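Cytolethal distending toxin subunit B (Escherichia coli, PDB 2F1N) nicks DNA as the endonuclease subunit of a tripartite toxin, very probably damaging the DNA of intoxicated cells and arresting their cycle at G2/M. Local coordinates at residues R68-E79 with R116-P125; E206-T214 with P234-V242. All coordinates share one frame; numbering follows the deposited sequence.

Contact 1 of 2, residues R68-E79 with R116-P125; sequences RVIPSPGIPVRE and RADEVFVLSP. Unlike the reference sequence in segment 68-79: Arg68 (reference Thr), Val69 (reference Leu).
Segment 68-79, a loop that leads into strand 78-83, runs out and back over edge strand 119-123 with no direct backbone hydrogen bond between them; Ser72 and Val122 bring their CA atoms to 5.8 Å, and a water donates to both Pro71 O and Val120 O. Val122 carries the apolar middle. Its CG1 sits against CB of Ile75 at 3.6 Å, while CG2 meets Val77 CG2 at 3.8 Å. With CG1 anti to the carbonyl carbon (chi1 -62°), Ile75 turns its longer branch toward the end of the strand, where CD1 touches Leu123 O and Ser124 CA. Farther back, Ile70 CG2 lies on Val120 CB. Strands 78-83 and 119-123 belong to different sheets of the DNase I-like sandwich, so the loop bridges the two layers at one end. There Arg68, which replaces the reference threonine, comes down fully extended. Its NH1 donates to Ala117 O at 2.8 Å, the oxygen practically in the guanidinium plane, and makes a salt bridge with Glu79 OE2, also 2.8 Å. The guanidinium of Arg116 lies flat over one face, centres 3.7 Å apart and planes 5° from parallel, and Val120 CG2 covers the other. Glu79 probably eases this pairing of like charges: OE2 also bonds Tyr96 OH, and OE1 bonds Thr66 OG1 and a water that accepts from Arg116 NE.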
loop_
_atom_site.group_PDB
_atom_site.type_symbol
_atom_site.label_atom_id
_atom_site.label_comp_id
_atom_site.label_asym_id
_atom_site.label_seq_id
_atom_site.Cartn_x
_atom_site.Cartn_y
_atom_site.Cartn_z
ATOM N N ARG A 68 -4.329 -18.132 8.913
ATOM C CA ARG A 68 -3.057 -18.318 8.188
ATOM C C ARG A 68 -1.860 -17.981 9.099
ATOM O O ARG A 68 -1.856 -16.945 9.831
ATOM C CB ARG A 68 -3.017 -17.413 6.933
ATOM C CG ARG A 68 -1.712 -17.482 6.154
ATOM C CD ARG A 68 -1.816 -16.730 4.855
ATOM N NE ARG A 68 -0.617 -16.797 4.010
ATOM C CZ ARG A 68 -0.612 -16.480 2.724
ATOM N NH1 ARG A 68 -1.762 -16.074 2.083
ATOM N NH2 ARG A 68 0.545 -16.587 2.072
ATOM N N VAL A 69 -0.850 -18.860 9.085
ATOM C CA VAL A 69 0.375 -18.602 9.881
ATOM C C VAL A 69 1.352 -17.749 9.074
ATOM O O VAL A 69 1.812 -18.152 7.997
ATOM C CB VAL A 69 0.995 -19.908 10.492
ATOM C CG1 VAL A 69 -0.095 -20.766 11.167
ATOM C CG2 VAL A 69 1.647 -20.708 9.463
ATOM N N ILE A 70 1.614 -16.541 9.547
ATOM C CA ILE A 70 2.418 -15.580 8.801
ATOM C C ILE A 70 3.699 -15.289 9.565
ATOM O O ILE A 70 3.645 -14.757 10.708
ATOM C CB ILE A 70 1.641 -14.239 8.578
ATOM C CG1 ILE A 70 0.362 -14.481 7.757
ATOM C CG2 ILE A 70 2.521 -13.233 7.873
ATOM C CD1 ILE A 70 -0.660 -13.219 7.742
ATOM N N PRO A 71 4.852 -15.595 8.974
ATOM C CA PRO A 71 6.114 -15.316 9.683
ATOM C C PRO A 71 6.261 -13.818 9.858
ATOM O O PRO A 71 5.953 -13.039 8.942
ATOM C CB PRO A 71 7.205 -15.911 8.766
ATOM C CG PRO A 71 6.498 -16.798 7.803
ATOM C CD PRO A 71 5.080 -16.233 7.656
ATOM N N SER A 72 6.685 -13.393 11.048
ATOM C CA SER A 72 6.777 -11.975 11.342
ATOM C C SER A 72 7.779 -11.734 12.465
ATOM O O SER A 72 7.773 -12.517 13.423
ATOM C CB SER A 72 5.419 -11.448 11.786
ATOM O OG SER A 72 5.545 -10.092 12.175
ATOM N N PRO A 73 8.591 -10.672 12.370
ATOM C CA PRO A 73 9.579 -10.357 13.430
ATOM C C PRO A 73 8.905 -9.596 14.569
ATOM O O PRO A 73 9.247 -8.439 14.859
ATOM C CB PRO A 73 10.614 -9.486 12.704
ATOM C CG PRO A 73 9.764 -8.689 11.671
ATOM C CD PRO A 73 8.626 -9.677 11.260
ATOM N N GLY A 74 7.908 -10.237 15.184
ATOM C CA GLY A 74 7.133 -9.648 16.266
ATOM C C GLY A 74 6.233 -8.486 15.836
ATOM O O GLY A 74 5.857 -7.655 16.667
ATOM N N ILE A 75 5.838 -8.440 14.563
ATOM C CA ILE A 75 4.870 -7.428 14.156
ATOM C C ILE A 75 3.510 -8.054 13.860
ATOM O O ILE A 75 3.456 -8.940 12.999
ATOM C CB ILE A 75 5.378 -6.679 12.942
ATOM C CG1 ILE A 75 6.684 -5.936 13.271
ATOM C CG2 ILE A 75 4.266 -5.700 12.395
ATOM C CD1 ILE A 75 7.528 -5.659 12.054
ATOM N N PRO A 76 2.454 -7.613 14.555
ATOM C CA PRO A 76 1.098 -8.126 14.352
ATOM C C PRO A 76 0.677 -8.061 12.897
ATOM O O PRO A 76 0.740 -6.997 12.281
ATOM C CB PRO A 76 0.241 -7.168 15.176
ATOM C CG PRO A 76 1.159 -6.789 16.300
ATOM C CD PRO A 76 2.482 -6.629 15.673
ATOM N N VAL A 77 0.277 -9.200 12.346
ATOM C CA VAL A 77 -0.289 -9.236 11.009
ATOM C C VAL A 77 -1.265 -10.416 10.899
ATOM O O VAL A 77 -0.970 -11.515 11.359
ATOM C CB VAL A 77 0.778 -9.299 9.885
ATOM C CG1 VAL A 77 0.118 -9.243 8.451
ATOM C CG2 VAL A 77 1.812 -8.171 10.046
ATOM N N ARG A 78 -2.428 -10.183 10.284
ATOM C CA ARG A 78 -3.460 -11.216 10.155
ATOM C C ARG A 78 -4.011 -11.201 8.759
ATOM O O ARG A 78 -4.193 -10.137 8.176
ATOM C CB ARG A 78 -4.689 -10.958 11.117
ATOM C CG ARG A 78 -4.423 -11.102 12.599
ATOM C CD ARG A 78 -5.466 -10.309 13.427
ATOM N NE ARG A 78 -6.591 -11.179 13.688
ATOM C CZ ARG A 78 -7.819 -10.780 14.024
ATOM N NH1 ARG A 78 -8.117 -9.494 14.095
ATOM N NH2 ARG A 78 -8.749 -11.695 14.288
ATOM N N GLU A 79 -4.334 -12.384 8.225
ATOM C CA GLU A 79 -5.074 -12.484 6.964
ATOM C C GLU A 79 -6.537 -12.689 7.295
ATOM O O GLU A 79 -6.866 -13.588 8.068
ATOM C CB GLU A 79 -4.601 -13.713 6.176
ATOM C CG GLU A 79 -5.388 -13.958 4.895
ATOM C CD GLU A 79 -4.865 -15.202 4.217
ATOM O OE1 GLU A 79 -5.135 -16.343 4.682
ATOM O OE2 GLU A 79 -4.102 -15.025 3.250
ATOM N N ARG A 116 -5.873 -14.124 -3.049
ATOM C CA ARG A 116 -5.064 -14.485 -1.897
ATOM C C ARG A 116 -3.588 -14.224 -2.120
ATOM O O ARG A 116 -3.029 -14.570 -3.192
ATOM C CB ARG A 116 -5.292 -15.958 -1.534
ATOM C CG ARG A 116 -4.404 -16.552 -0.401
ATOM C CD ARG A 116 -4.613 -18.120 -0.275
ATOM N NE ARG A 116 -3.917 -18.721 0.885
ATOM C CZ ARG A 116 -2.622 -19.068 0.947
ATOM N NH1 ARG A 116 -1.808 -18.906 -0.091
ATOM N NH2 ARG A 116 -2.142 -19.559 2.085
ATOM N N ALA A 117 -2.919 -13.692 -1.106
ATOM C CA ALA A 117 -1.484 -13.463 -1.223
ATOM C C ALA A 117 -0.761 -14.805 -1.333
ATOM O O ALA A 117 -1.043 -15.733 -0.564
ATOM C CB ALA A 117 -0.975 -12.751 0.062
ATOM N N ASP A 118 0.157 -14.931 -2.289
ATOM C CA ASP A 118 1.038 -16.118 -2.294
ATOM C C ASP A 118 2.019 -16.136 -1.143
ATOM O O ASP A 118 2.420 -17.204 -0.644
ATOM C CB ASP A 118 1.774 -16.231 -3.642
ATOM C CG ASP A 118 0.785 -16.387 -4.795
ATOM O OD1 ASP A 118 -0.249 -17.070 -4.619
ATOM O OD2 ASP A 118 0.933 -15.863 -5.910
ATOM N N GLU A 119 2.436 -14.944 -0.745
ATOM C CA GLU A 119 3.423 -14.794 0.328
ATOM C C GLU A 119 3.130 -13.448 1.006
ATOM O O GLU A 119 2.637 -12.512 0.371
ATOM C CB GLU A 119 4.858 -14.849 -0.266
ATOM C CG GLU A 119 6.003 -14.991 0.707
ATOM C CD GLU A 119 7.334 -15.263 0.019
ATOM O OE1 GLU A 119 7.485 -15.075 -1.224
ATOM O OE2 GLU A 119 8.233 -15.654 0.760
ATOM N N VAL A 120 3.382 -13.398 2.305
ATOM C CA VAL A 120 3.236 -12.132 3.044
ATOM C C VAL A 120 4.581 -11.689 3.595
ATOM O O VAL A 120 5.284 -12.502 4.226
ATOM C CB VAL A 120 2.240 -12.290 4.190
ATOM C CG1 VAL A 120 1.975 -10.856 4.856
ATOM C CG2 VAL A 120 0.964 -12.901 3.656
ATOM N N PHE A 121 4.898 -10.412 3.400
ATOM C CA PHE A 121 6.165 -9.798 3.883
ATOM C C PHE A 121 5.883 -8.793 5.024
ATOM O O PHE A 121 4.989 -7.971 4.910
ATOM C CB PHE A 121 6.913 -9.057 2.789
ATOM C CG PHE A 121 7.214 -9.901 1.591
ATOM C CD1 PHE A 121 7.877 -11.105 1.716
ATOM C CD2 PHE A 121 6.764 -9.512 0.337
ATOM C CE1 PHE A 121 8.143 -11.907 0.572
ATOM C CE2 PHE A 121 7.007 -10.325 -0.784
ATOM C CZ PHE A 121 7.706 -11.495 -0.656
ATOM N N VAL A 122 6.666 -8.874 6.097
ATOM C CA VAL A 122 6.564 -7.936 7.188
ATOM C C VAL A 122 7.982 -7.478 7.493
ATOM O O VAL A 122 8.813 -8.277 7.961
ATOM C CB VAL A 122 6.040 -8.598 8.459
ATOM C CG1 VAL A 122 5.690 -7.470 9.419
ATOM C CG2 VAL A 122 4.809 -9.480 8.157
ATOM N N LEU A 123 8.269 -6.218 7.194
ATOM C CA LEU A 123 9.589 -5.646 7.420
ATOM C C LEU A 123 9.517 -4.617 8.581
ATOM O O LEU A 123 8.528 -3.890 8.751
ATOM C CB LEU A 123 10.149 -5.017 6.129
ATOM C CG LEU A 123 9.950 -5.861 4.828
ATOM C CD1 LEU A 123 10.590 -5.200 3.646
ATOM C CD2 LEU A 123 10.460 -7.306 4.935
ATOM N N SER A 124 10.583 -4.590 9.376
ATOM C CA SER A 124 10.633 -3.778 10.584
ATOM C C SER A 124 10.704 -2.291 10.270
ATOM O O SER A 124 11.180 -1.875 9.212
ATOM C CB SER A 124 11.841 -4.227 11.436
ATOM O OG SER A 124 11.598 -5.585 11.809
ATOM N N PRO A 125 10.203 -1.466 11.193
ATOM C CA PRO A 125 10.344 -0.022 11.056
ATOM C C PRO A 125 11.806 0.333 10.919
ATOM O O PRO A 125 12.657 -0.353 11.505
ATOM C CB PRO A 125 9.851 0.511 12.419
ATOM C CG PRO A 125 8.885 -0.548 12.897
ATOM C CD PRO A 125 9.462 -1.865 12.408
HETATM O O HOH W 1 6.787 -12.367 6.466
HETATM O O HOH W 2 10.113 -5.511 14.296
HETATM O O HOH W 3 -5.133 -18.770 3.689
#

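Contact 2 of 2, residues E206-T214 with P234-V242; sequences EIISPAAAT and PSPLQAGIV
Both carboxylate oxygens of Glu206 face the backbone N-H of Ser235. OE2 takes the main bond, 2.9 Å from Ser235 N and met on its syn side, though 27° out of the carboxylate plane; OE1 adds a weak one at 3.4 Å. Glu206 places CG between its backbone N and carbonyl carbon (chi1 59°), and the rest of the chain runs straight to the amide. In the DNase I-like sandwich, strands 205-208 and 237-241 are outermost strands of opposite sheets, and here they run side by side, the short segments 7.5 Å apart and 33° from parallel. That spacing leaves no direct backbone hydrogen bonds between them, and side chains fill the seam. Ile208 reaches in with two branches: CD1 meets Leu237 CD1 at 3.7 Å, crossing it at a slant, while CG2 rests over the peptide between Gln238 and Ala239. Just past the end of strand 205-208 the backbones close up, Pro210 CA coming 4.7 Å from Ala239 CA. Ala239 CB presses on the Ser209-Pro210 peptide, 3.5 Å from Pro210 N, and Pro210 CA points a C-H at Ala239 O. Two waters take up the nearby backbone polar groups: one accepts from Ala239 N and donates to Ser209 O, the other accepts from Ala211 N and donates to Ala239 O. Beyond them the 210-214 loop curls round Ile241, whose side chain also touches Val257 on the neighbouring strand and Phe255. Thr214 approaches with its CG2 methyl, its OG1 being bonded to Asp222 and to Leu221 N. Ile241 CD1 tucks into the bend of the loop, 3.7 Å from Pro210 CG and 3.6 Å from Ala213 O.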
loop_
_atom_site.group_PDB
_atom_site.type_symbol
_atom_site.label_atom_id
_atom_site.label_comp_id
_atom_site.label_asym_id
_atom_site.label_seq_id
_atom_site.Cartn_x
_atom_site.Cartn_y
_atom_site.Cartn_z
ATOM N N GLU A 206 11.225 3.813 -10.012
ATOM C CA GLU A 206 10.637 5.051 -10.536
ATOM C C GLU A 206 9.523 5.461 -9.586
ATOM O O GLU A 206 8.804 4.612 -9.035
ATOM C CB GLU A 206 10.077 4.806 -11.957
ATOM C CG GLU A 206 9.023 3.729 -12.037
ATOM C CD GLU A 206 8.604 3.385 -13.463
ATOM O OE1 GLU A 206 9.101 4.035 -14.409
ATOM O OE2 GLU A 206 7.744 2.476 -13.608
ATOM N N ILE A 207 9.381 6.760 -9.396
ATOM C CA ILE A 207 8.292 7.265 -8.561
ATOM C C ILE A 207 7.111 7.548 -9.474
ATOM O O ILE A 207 7.278 8.186 -10.502
ATOM C CB ILE A 207 8.769 8.489 -7.778
ATOM C CG1 ILE A 207 9.894 8.059 -6.792
ATOM C CG2 ILE A 207 7.611 9.118 -7.028
ATOM C CD1 ILE A 207 10.458 9.183 -5.987
ATOM N N ILE A 208 5.925 7.045 -9.119
ATOM C CA ILE A 208 4.708 7.282 -9.914
ATOM C C ILE A 208 3.753 8.109 -9.060
ATOM O O ILE A 208 3.167 7.604 -8.109
ATOM C CB ILE A 208 4.086 5.919 -10.372
ATOM C CG1 ILE A 208 5.151 5.052 -11.033
ATOM C CG2 ILE A 208 2.895 6.094 -11.360
ATOM C CD1 ILE A 208 4.848 3.586 -10.946
ATOM N N SER A 209 3.577 9.380 -9.411
ATOM C CA SER A 209 2.812 10.305 -8.560
ATOM C C SER A 209 1.840 11.083 -9.398
ATOM O O SER A 209 2.104 11.329 -10.586
ATOM C CB SER A 209 3.732 11.272 -7.801
ATOM O OG SER A 209 4.619 11.892 -8.706
ATOM N N PRO A 210 0.714 11.488 -8.795
ATOM C CA PRO A 210 -0.292 12.244 -9.554
ATOM C C PRO A 210 0.124 13.719 -9.680
ATOM O O PRO A 210 0.885 14.257 -8.895
ATOM C CB PRO A 210 -1.566 12.081 -8.720
ATOM C CG PRO A 210 -1.082 11.999 -7.287
ATOM C CD PRO A 210 0.303 11.287 -7.387
ATOM N N ALA A 211 -0.393 14.381 -10.704
ATOM C CA ALA A 211 -0.050 15.774 -10.872
ATOM C C ALA A 211 -0.657 16.697 -9.772
ATOM O O ALA A 211 -0.091 17.789 -9.414
ATOM C CB ALA A 211 -0.379 16.213 -12.273
ATOM N N ALA A 212 -1.729 16.217 -9.155
ATOM C CA ALA A 212 -2.497 16.999 -8.206
ATOM C C ALA A 212 -2.092 16.714 -6.781
ATOM O O ALA A 212 -1.388 15.732 -6.532
ATOM C CB ALA A 212 -3.990 16.713 -8.415
ATOM N N ALA A 213 -2.562 17.560 -5.855
ATOM C CA ALA A 213 -2.388 17.345 -4.451
ATOM C C ALA A 213 -3.196 16.130 -4.010
ATOM O O ALA A 213 -4.244 15.806 -4.640
ATOM C CB ALA A 213 -2.857 18.545 -3.698
ATOM N N THR A 214 -2.705 15.463 -2.966
ATOM C CA THR A 214 -3.363 14.236 -2.488
ATOM C C THR A 214 -3.933 14.445 -1.104
ATOM O O THR A 214 -4.509 13.521 -0.508
ATOM C CB THR A 214 -2.409 13.000 -2.449
ATOM O OG1 THR A 214 -1.387 13.218 -1.474
ATOM C CG2 THR A 214 -1.700 12.799 -3.742
ATOM N N PRO A 234 11.700 0.758 -16.645
ATOM C CA PRO A 234 10.578 1.670 -16.404
ATOM C C PRO A 234 9.262 1.110 -16.945
ATOM O O PRO A 234 9.253 0.482 -18.003
ATOM C CB PRO A 234 10.978 2.919 -17.180
ATOM C CG PRO A 234 12.437 2.873 -17.248
ATOM C CD PRO A 234 12.845 1.442 -17.280
ATOM N N SER A 235 8.182 1.310 -16.194
ATOM C CA SER A 235 6.860 0.789 -16.550
ATOM C C SER A 235 5.980 1.941 -17.036
ATOM O O SER A 235 6.108 3.073 -16.561
ATOM C CB SER A 235 6.202 0.123 -15.336
ATOM O OG SER A 235 6.570 -1.243 -15.223
ATOM N N PRO A 236 5.111 1.695 -18.010
ATOM C CA PRO A 236 4.189 2.754 -18.445
ATOM C C PRO A 236 3.015 2.882 -17.477
ATOM O O PRO A 236 1.858 2.614 -17.858
ATOM C CB PRO A 236 3.714 2.263 -19.817
ATOM C CG PRO A 236 3.859 0.794 -19.758
ATOM C CD PRO A 236 5.006 0.478 -18.831
ATOM N N LEU A 237 3.300 3.269 -16.236
ATOM C CA LEU A 237 2.240 3.469 -15.245
ATOM C C LEU A 237 2.026 4.918 -14.967
ATOM O O LEU A 237 2.965 5.714 -15.041
ATOM C CB LEU A 237 2.555 2.745 -13.925
ATOM C CG LEU A 237 2.697 1.233 -14.003
ATOM C CD1 LEU A 237 3.360 0.721 -12.702
ATOM C CD2 LEU A 237 1.314 0.588 -14.221
ATOM N N GLN A 238 0.782 5.270 -14.625
ATOM C CA GLN A 238 0.484 6.644 -14.228
ATOM C C GLN A 238 -0.397 6.661 -12.990
ATOM O O GLN A 238 -1.162 5.738 -12.731
ATOM C CB GLN A 238 -0.163 7.459 -15.377
ATOM C CG GLN A 238 0.787 7.593 -16.595
ATOM C CD GLN A 238 1.335 9.009 -16.847
ATOM O OE1 GLN A 238 2.553 9.252 -16.719
ATOM N NE2 GLN A 238 0.450 9.927 -17.254
ATOM N N ALA A 239 -0.229 7.684 -12.191
ATOM C CA ALA A 239 -1.063 7.855 -10.976
ATOM C C ALA A 239 -2.097 8.960 -11.167
ATOM O O ALA A 239 -1.815 9.971 -11.822
ATOM C CB ALA A 239 -0.157 8.230 -9.804
ATOM N N GLY A 240 -3.275 8.812 -10.569
ATOM C CA GLY A 240 -4.247 9.893 -10.603
ATOM C C GLY A 240 -5.085 9.907 -9.348
ATOM O O GLY A 240 -5.029 8.951 -8.557
ATOM N N ILE A 241 -5.862 10.978 -9.157
ATOM C CA ILE A 241 -6.697 11.055 -7.962
ATOM C C ILE A 241 -7.990 10.293 -8.246
ATOM O O ILE A 241 -8.697 10.618 -9.221
ATOM C CB ILE A 241 -6.999 12.522 -7.599
ATOM C CG1 ILE A 241 -5.723 13.369 -7.455
ATOM C CG2 ILE A 241 -7.840 12.542 -6.275
ATOM C CD1 ILE A 241 -4.642 12.740 -6.506
ATOM N N VAL A 242 -8.280 9.227 -7.471
ATOM C CA VAL A 242 -9.527 8.514 -7.683
ATOM C C VAL A 242 -10.623 9.469 -7.146
ATOM O O VAL A 242 -10.482 10.004 -6.058
ATOM C CB VAL A 242 -9.638 7.184 -6.888
ATOM C CG1 VAL A 242 -10.940 6.467 -7.276
ATOM C CG2 VAL A 242 -8.426 6.273 -7.151
HETATM O O HOH W 4 1.695 9.654 -13.000
HETATM O O HOH W 5 -2.137 12.704 -12.517
#

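Contacts 1 and 2 lie on opposite sides of the chain's centre, their own centres about 27 Å apart, and each joins the same two sheets. Contact 1 reaches the strand at one margin of the six-stranded sheet, contact 2 the strand at the other, so together they bridge the layers at both ends of the sandwich. Contact 1 is a surface contact made by a long loop, and its apolar patch is joined to a charged cluster of two arginines and a glutamate. Contact 2 is more buried and mostly aliphatic, with a single carboxylate-to-amide grip at one end. In both, water links backbone atoms that do not bond directly across the contact.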